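Local atomic coordinates of putative aminopeptidase (Leishmania major, PDB entry 5NTH), a protein that probably acts as a manganese-dependent metalloaminopeptidase of the M17 (leucyl aminopeptidase) family, removing amino acids from the N-termini of peptides. Residues A[28-34]-A[210-215]; A[258-262]-A[374-378]. All blocks are in the same frame, centred on the assembly; numbering follows the deposited sequence.

Interaction 1 (A[28-34]-A[210-215]); sequences FKSNVTF and CTSVQL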
ATOM      1  N   PHE A  28      44.290  -1.818 -12.840  1.00 29.29           N
ATOM      2  CA  PHE A  28      43.995  -2.238 -11.482  1.00 27.70           C
ATOM      3  C   PHE A  28      44.882  -3.383 -11.006  1.00 28.99           C
ATOM      4  O   PHE A  28      45.078  -4.346 -11.731  1.00 29.78           O
ATOM      5  CB  PHE A  28      42.529  -2.667 -11.382  1.00 26.00           C
ATOM      6  CG  PHE A  28      42.078  -2.869  -9.995  1.00 24.15           C
ATOM      7  CD1 PHE A  28      41.617  -1.815  -9.272  1.00 24.14           C
ATOM      8  CD2 PHE A  28      42.173  -4.104  -9.401  1.00 23.63           C
ATOM      9  CE1 PHE A  28      41.221  -1.989  -7.963  1.00 24.07           C
ATOM     10  CE2 PHE A  28      41.784  -4.301  -8.104  1.00 23.46           C
ATOM     11  CZ  PHE A  28      41.311  -3.233  -7.375  1.00 23.85           C
ATOM     12  N   LYS A  29      45.399  -3.273  -9.789  1.00 30.52           N
ATOM     13  CA  LYS A  29      45.977  -4.406  -9.084  1.00 32.69           C
ATOM     14  C   LYS A  29      45.377  -4.539  -7.714  1.00 30.48           C
ATOM     15  O   LYS A  29      45.107  -3.548  -7.042  1.00 29.48           O
ATOM     16  CB  LYS A  29      47.484  -4.251  -8.950  1.00 38.01           C
ATOM     17  CG  LYS A  29      48.170  -4.321 -10.303  1.00 45.69           C
ATOM     18  CD  LYS A  29      49.699  -4.291 -10.209  1.00 53.05           C
ATOM     19  CE  LYS A  29      50.355  -4.299 -11.602  1.00 56.99           C
ATOM     20  NZ  LYS A  29      49.991  -3.112 -12.458  1.00 58.44           N
ATOM     21  N   SER A  30      45.211  -5.771  -7.255  1.00 28.37           N
ATOM     22  CA  SER A  30      44.745  -5.957  -5.897  1.00 27.00           C
ATOM     23  C   SER A  30      45.775  -5.358  -4.942  1.00 27.04           C
ATOM     24  O   SER A  30      46.851  -4.908  -5.350  1.00 26.16           O
ATOM     25  CB  SER A  30      44.470  -7.435  -5.568  1.00 26.38           C
ATOM     26  OG  SER A  30      45.461  -8.033  -4.755  1.00 25.73           O
ATOM     27  N   ASN A  31      45.432  -5.348  -3.669  1.00 26.91           N
ATOM     28  CA  ASN A  31      46.366  -4.919  -2.658  1.00 27.77           C
ATOM     29  C   ASN A  31      46.595  -6.038  -1.702  1.00 27.09           C
ATOM     30  O   ASN A  31      46.735  -5.820  -0.497  1.00 25.90           O
ATOM     31  CB  ASN A  31      45.848  -3.666  -1.932  1.00 29.23           C
ATOM     32  CG  ASN A  31      44.597  -3.927  -1.078  1.00 30.22           C
ATOM     33  OD1 ASN A  31      43.891  -4.970  -1.197  1.00 30.04           O
ATOM     34  ND2 ASN A  31      44.311  -2.963  -0.201  1.00 30.38           N
ATOM     35  N   VAL A  32      46.592  -7.242  -2.263  1.00 27.47           N
ATOM     36  CA  VAL A  32      46.859  -8.447  -1.522  1.00 27.39           C
ATOM     37  C   VAL A  32      48.153  -9.078  -2.032  1.00 27.47           C
ATOM     38  O   VAL A  32      48.416  -9.160  -3.240  1.00 27.40           O
ATOM     39  CB  VAL A  32      45.701  -9.429  -1.647  1.00 27.53           C
ATOM     40  CG1 VAL A  32      45.967 -10.674  -0.829  1.00 27.52           C
ATOM     41  CG2 VAL A  32      44.433  -8.756  -1.158  1.00 27.50           C
ATOM     42  N   THR A  33      48.965  -9.512  -1.080  1.00 27.08           N
ATOM     43  CA  THR A  33      50.174 -10.238  -1.367  1.00 26.29           C
ATOM     44  C   THR A  33      50.164 -11.511  -0.554  1.00 25.93           C
ATOM     45  O   THR A  33      49.423 -11.652   0.433  1.00 24.63           O
ATOM     46  CB  THR A  33      51.431  -9.396  -1.038  1.00 26.35           C
ATOM     47  OG1 THR A  33      51.487  -9.071   0.371  1.00 25.84           O
ATOM     48  CG2 THR A  33      51.443  -8.137  -1.883  1.00 26.10           C
ATOM     49  N   PHE A  34      51.009 -12.438  -0.962  1.00 26.02           N
ATOM     50  CA  PHE A  34      51.181 -13.641  -0.189  1.00 26.63           C
ATOM     51  C   PHE A  34      52.657 -13.786   0.146  1.00 27.74           C
ATOM     52  O   PHE A  34      53.525 -13.397  -0.638  1.00 28.20           O
ATOM     53  CB  PHE A  34      50.664 -14.842  -0.977  1.00 26.10           C
ATOM     54  CG  PHE A  34      49.210 -14.730  -1.373  1.00 25.59           C
ATOM     55  CD1 PHE A  34      48.833 -13.946  -2.454  1.00 25.18           C
ATOM     56  CD2 PHE A  34      48.223 -15.415  -0.665  1.00 25.35           C
ATOM     57  CE1 PHE A  34      47.511 -13.848  -2.817  1.00 25.21           C
ATOM     58  CE2 PHE A  34      46.891 -15.299  -1.004  1.00 25.46           C
ATOM     59  CZ  PHE A  34      46.530 -14.512  -2.085  1.00 25.41           C
ATOM     60  N   CYS A 210      42.803 -12.372  -6.813  1.00 26.61           N
ATOM     61  CA  CYS A 210      42.636 -11.197  -5.952  1.00 26.54           C
ATOM     62  C   CYS A 210      42.379  -9.961  -6.790  1.00 25.04           C
ATOM     63  O   CYS A 210      41.427  -9.259  -6.535  1.00 24.18           O
ATOM     64  CB  CYS A 210      43.851 -10.978  -5.060  1.00 27.56           C
ATOM     65  SG  CYS A 210      43.970 -12.211  -3.754  1.00 29.80           S
ATOM     66  N   THR A 211      43.210  -9.729  -7.808  1.00 24.07           N
ATOM     67  CA  THR A 211      43.037  -8.586  -8.713  1.00 23.44           C
ATOM     68  C   THR A 211      41.666  -8.597  -9.381  1.00 23.22           C
ATOM     69  O   THR A 211      41.010  -7.550  -9.448  1.00 23.00           O
ATOM     70  CB  THR A 211      44.133  -8.550  -9.790  1.00 23.54           C
ATOM     71  OG1 THR A 211      45.392  -8.247  -9.191  1.00 24.25           O
ATOM     72  CG2 THR A 211      43.868  -7.502 -10.862  1.00 23.73           C
ATOM     73  N   SER A 212      41.256  -9.764  -9.883  1.00 22.51           N
ATOM     74  CA  SER A 212      39.960  -9.894 -10.521  1.00 22.46           C
ATOM     75  C   SER A 212      38.780  -9.742  -9.560  1.00 22.24           C
ATOM     76  O   SER A 212      37.781  -9.148  -9.932  1.00 22.20           O
ATOM     77  CB  SER A 212      39.813 -11.219 -11.305  1.00 22.73           C
ATOM     78  OG  SER A 212      40.226 -11.069 -12.662  1.00 22.82           O
ATOM     79  N   VAL A 213      38.844 -10.311  -8.369  1.00 21.96           N
ATOM     80  CA  VAL A 213      37.738 -10.148  -7.430  1.00 22.21           C
ATOM     81  C   VAL A 213      37.578  -8.641  -7.123  1.00 22.85           C
ATOM     82  O   VAL A 213      36.493  -8.066  -7.229  1.00 23.63           O
ATOM     83  CB  VAL A 213      37.983 -10.912  -6.122  1.00 22.31           C
ATOM     84  CG1 VAL A 213      37.134 -10.372  -4.991  1.00 22.64           C
ATOM     85  CG2 VAL A 213      37.705 -12.380  -6.279  1.00 22.32           C
ATOM     86  N   GLN A 214      38.673  -7.999  -6.764  1.00 22.63           N
ATOM     87  CA  GLN A 214      38.638  -6.573  -6.484  1.00 22.80           C
ATOM     88  C   GLN A 214      38.310  -5.637  -7.654  1.00 23.06           C
ATOM     89  O   GLN A 214      37.689  -4.597  -7.433  1.00 23.27           O
ATOM     90  CB  GLN A 214      39.939  -6.146  -5.841  1.00 22.39           C
ATOM     91  CG  GLN A 214      39.935  -6.517  -4.383  1.00 22.32           C
ATOM     92  CD  GLN A 214      41.200  -6.129  -3.709  1.00 22.00           C
ATOM     93  OE1 GLN A 214      42.093  -5.620  -4.348  1.00 21.99           O
ATOM     94  NE2 GLN A 214      41.288  -6.371  -2.419  1.00 21.93           N
ATOM     95  N   LEU A 215      38.735  -5.965  -8.869  1.00 23.26           N
ATOM     96  CA  LEU A 215      38.286  -5.194 -10.024  1.00 24.02           C
ATOM     97  C   LEU A 215      36.761  -5.337 -10.108  1.00 24.57           C
ATOM     98  O   LEU A 215      36.033  -4.392 -10.380  1.00 24.70           O
ATOM     99  CB  LEU A 215      38.922  -5.681 -11.314  1.00 23.93           C
ATOM    100  CG  LEU A 215      38.389  -5.020 -12.570  1.00 24.18           C
ATOM    101  CD1 LEU A 215      38.271  -3.508 -12.451  1.00 24.39           C
ATOM    102  CD2 LEU A 215      39.261  -5.356 -13.750  1.00 24.53           C
TER
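Ser30 meets Thr211 through a nearly straight hydrogen bond, in which the backbone N of Ser30 donates to Thr211 OG1 over 3.1 Å. The Thr211 hydroxyl in turn donates to the carbonyl O of Glu207, one helical turn earlier, while the CG2 branch lies 3.5 Å from Phe28 O. Gln214, its chain extended beyond CG (chi2 179°), brings its amide to Asn31: NE2 donates to Ala156 O, its stronger partner, and to Asn31 OD1 at 3.2 Å. OD1 lies close to the Gln214 amide plane, whereas NE2 is tilted out of the Asn31 carbonyl plane. Gln214 OE1 takes a weak bond from Asn31 N, at 3.4 Å. Helix 203-221 thus serves the polar groups of the turn that leads into strand 32-34, an outermost strand, within this chain, of the mixed sheet of the N-terminal, macro-like domain. That turn is an ST turn, Ser30 OG accepting from Val32 N at 2.8 Å. Asn31 ND2 bonds weakly to Met179 O. Apolar groups flank the polar centre: Gln214 CB lies 3.5 Å from Phe28 CE2, Leu215 CA sits over one face of the Phe28 ring, and Cys210 SG makes a sulfur-aromatic contact at the edge of the Phe34 ring, 3.8 Å from CZ.

Interaction 2 (A[258-262]-A[374-378]); sequences KGYGG and VVMKS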
ATOM      1  N   LYS A 258      20.807  -5.371 -36.860  1.00 40.82           N
ATOM      2  CA  LYS A 258      21.217  -6.765 -37.000  1.00 40.33           C
ATOM      3  C   LYS A 258      20.291  -7.738 -36.268  1.00 37.22           C
ATOM      4  O   LYS A 258      20.649  -8.895 -36.093  1.00 38.57           O
ATOM      5  CB  LYS A 258      22.679  -6.930 -36.559  1.00 43.75           C
ATOM      6  CG  LYS A 258      23.642  -6.050 -37.367  1.00 47.02           C
ATOM      7  CD  LYS A 258      25.116  -6.211 -36.983  1.00 49.46           C
ATOM      8  CE  LYS A 258      25.740  -7.497 -37.528  1.00 52.17           C
ATOM      9  NZ  LYS A 258      27.181  -7.293 -37.886  1.00 54.17           N
ATOM     10  N   GLY A 259      19.108  -7.295 -35.858  1.00 33.20           N
ATOM     11  CA  GLY A 259      18.107  -8.198 -35.310  1.00 31.99           C
ATOM     12  C   GLY A 259      18.119  -8.527 -33.814  1.00 32.52           C
ATOM     13  O   GLY A 259      17.343  -9.400 -33.384  1.00 32.05           O
ATOM     14  N   TYR A 260      18.949  -7.852 -33.001  1.00 32.05           N
ATOM     15  CA  TYR A 260      18.913  -8.046 -31.509  1.00 32.26           C
ATOM     16  C   TYR A 260      17.861  -7.160 -30.836  1.00 32.08           C
ATOM     17  O   TYR A 260      18.189  -6.275 -30.041  1.00 31.35           O
ATOM     18  CB  TYR A 260      20.305  -7.855 -30.846  1.00 32.62           C
ATOM     19  CG  TYR A 260      21.379  -8.754 -31.446  1.00 32.24           C
ATOM     20  CD1 TYR A 260      22.106  -8.341 -32.566  1.00 32.28           C
ATOM     21  CD2 TYR A 260      21.632 -10.030 -30.925  1.00 31.73           C
ATOM     22  CE1 TYR A 260      23.065  -9.163 -33.142  1.00 32.46           C
ATOM     23  CE2 TYR A 260      22.590 -10.859 -31.491  1.00 32.26           C
ATOM     24  CZ  TYR A 260      23.306 -10.421 -32.599  1.00 32.43           C
ATOM     25  OH  TYR A 260      24.256 -11.222 -33.179  1.00 32.98           O
ATOM     26  N   GLY A 261      16.590  -7.436 -31.148  1.00 31.74           N
ATOM     27  CA  GLY A 261      15.487  -6.607 -30.691  1.00 32.19           C
ATOM     28  C   GLY A 261      15.304  -6.537 -29.174  1.00 33.16           C
ATOM     29  O   GLY A 261      14.843  -5.524 -28.637  1.00 34.46           O
ATOM     30  N   GLY A 262      15.668  -7.606 -28.476  1.00 33.13           N
ATOM     31  CA  GLY A 262      15.428  -7.701 -27.048  1.00 32.70           C
ATOM     32  C   GLY A 262      16.292  -6.714 -26.305  1.00 33.44           C
ATOM     33  O   GLY A 262      15.793  -5.921 -25.516  1.00 34.51           O
ATOM     34  N   VAL A 374       8.321  -7.746 -28.760  1.00 33.51           N
ATOM     35  CA  VAL A 374       9.670  -7.574 -29.179  1.00 34.48           C
ATOM     36  C   VAL A 374      10.137  -8.888 -29.799  1.00 33.21           C
ATOM     37  O   VAL A 374       9.772  -9.979 -29.339  1.00 33.78           O
ATOM     38  CB  VAL A 374      10.517  -7.066 -27.996  1.00 35.97           C
ATOM     39  CG1 VAL A 374      10.687  -8.141 -26.925  1.00 36.05           C
ATOM     40  CG2 VAL A 374      11.856  -6.565 -28.505  1.00 37.58           C
ATOM     41  N   VAL A 375      10.899  -8.770 -30.878  1.00 31.71           N
ATOM     42  CA  VAL A 375      11.418  -9.918 -31.594  1.00 30.50           C
ATOM     43  C   VAL A 375      12.884 -10.064 -31.271  1.00 28.84           C
ATOM     44  O   VAL A 375      13.701  -9.273 -31.677  1.00 28.38           O
ATOM     45  CB  VAL A 375      11.235  -9.786 -33.106  1.00 31.76           C
ATOM     46  CG1 VAL A 375      11.480 -11.141 -33.787  1.00 31.95           C
ATOM     47  CG2 VAL A 375       9.829  -9.304 -33.424  1.00 32.78           C
ATOM     48  N   MET A 376      13.198 -11.117 -30.548  1.00 28.05           N
ATOM     49  CA  MET A 376      14.527 -11.352 -30.076  1.00 27.77           C
ATOM     50  C   MET A 376      15.362 -11.848 -31.262  1.00 27.81           C
ATOM     51  O   MET A 376      14.838 -12.281 -32.268  1.00 27.67           O
ATOM     52  CB  MET A 376      14.512 -12.437 -28.999  1.00 27.70           C
ATOM     53  CG  MET A 376      13.540 -12.248 -27.858  1.00 27.53           C
ATOM     54  SD  MET A 376      14.119 -11.057 -26.679  1.00 28.36           S
ATOM     55  CE  MET A 376      15.543 -11.902 -25.998  1.00 27.80           C
ATOM     56  N   LYS A 377      16.668 -11.799 -31.130  1.00 27.85           N
ATOM     57  CA  LYS A 377      17.533 -12.380 -32.121  1.00 28.57           C
ATOM     58  C   LYS A 377      17.193 -13.801 -32.488  1.00 28.33           C
ATOM     59  O   LYS A 377      17.318 -14.188 -33.640  1.00 30.03           O
ATOM     60  CB  LYS A 377      18.964 -12.394 -31.606  1.00 29.53           C
ATOM     61  CG  LYS A 377      19.976 -12.820 -32.644  1.00 29.83           C
ATOM     62  CD  LYS A 377      19.899 -11.956 -33.893  1.00 30.38           C
ATOM     63  CE  LYS A 377      21.081 -12.228 -34.807  1.00 31.04           C
ATOM     64  NZ  LYS A 377      20.691 -12.052 -36.219  1.00 31.28           N
ATOM     65  N   SER A 378      16.781 -14.586 -31.510  1.00 27.37           N
ATOM     66  CA  SER A 378      16.528 -15.985 -31.736  1.00 26.74           C
ATOM     67  C   SER A 378      15.333 -16.254 -32.607  1.00 26.68           C
ATOM     68  O   SER A 378      15.049 -17.412 -32.899  1.00 26.18           O
ATOM     69  CB  SER A 378      16.277 -16.671 -30.404  1.00 27.15           C
ATOM     70  OG  SER A 378      15.048 -16.228 -29.872  1.00 26.94           O
TER
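The backbones of 258-262 and 374-378 approach at two places, Tyr260 beside Lys377 and Gly262 beside Met376, with the touching parts running 129° apart. A Schellman motif ends helix 253-257 here, Gly259 adopting positive phi (87°) as its C-prime residue, and Tyr260 then occupies the N-cap position of helix 261-267. The opposing segment leaves strand 373-375, an end strand within this chain of a small three-stranded sheet in the catalytic domain. Close backbone approaches include two CA-H...O contacts, Lys377 CA to Gly259 O at 3.2 Å and Gly261 CA to Val375 O at 3.4 Å.

Lys377 carries most of the side-chain contact. Its CG stands anti to the backbone N (chi1 -172°) and the chain bends at chi2, which lays the methylenes obliquely across one face of the Tyr260 ring; CD makes a CH-pi contact 3.9 Å from the ring centroid, displaced toward the rim. The ammonium adds at most a weak cation-pi attraction and has a long, weak ion pair with Glu405. Asp397 of helix 391-404 accepts from Lys377 N and, weakly, from Gly262 N, linking both segments to that helix. Val374 CG2 packs 3.2 Å from Gly261 O, and Met376 SD lies 3.6 Å from Gly262 CA. At the end of the chain, Lys377 NZ donates to Lys258 O at 3.2 Å, nearly in line with the carbonyl bond.

Overall arrangement
The two contacts share no helix or strand and lie on opposite sides of the chain's centre, about 38 Å apart between their centres. Interaction 1 is largely buried and joins an end strand, within the chain, of the N-terminal sheet to helix 203-221, away from the metal and inhibitor sites. Side-chain amide and hydroxyl groups satisfy backbone and side-chain partners there, among apolar neighbours. Interaction 2 is only partly buried, farther from the chain's centre, and joins a helix-to-helix turn to the end of a strand. Its chemistry is close backbone approach at glycines and a lysine chain laid over an aromatic ring; Val375 also packs on Tyr174 of a second subunit, whereas 28-34 and 210-215 touch no other chain.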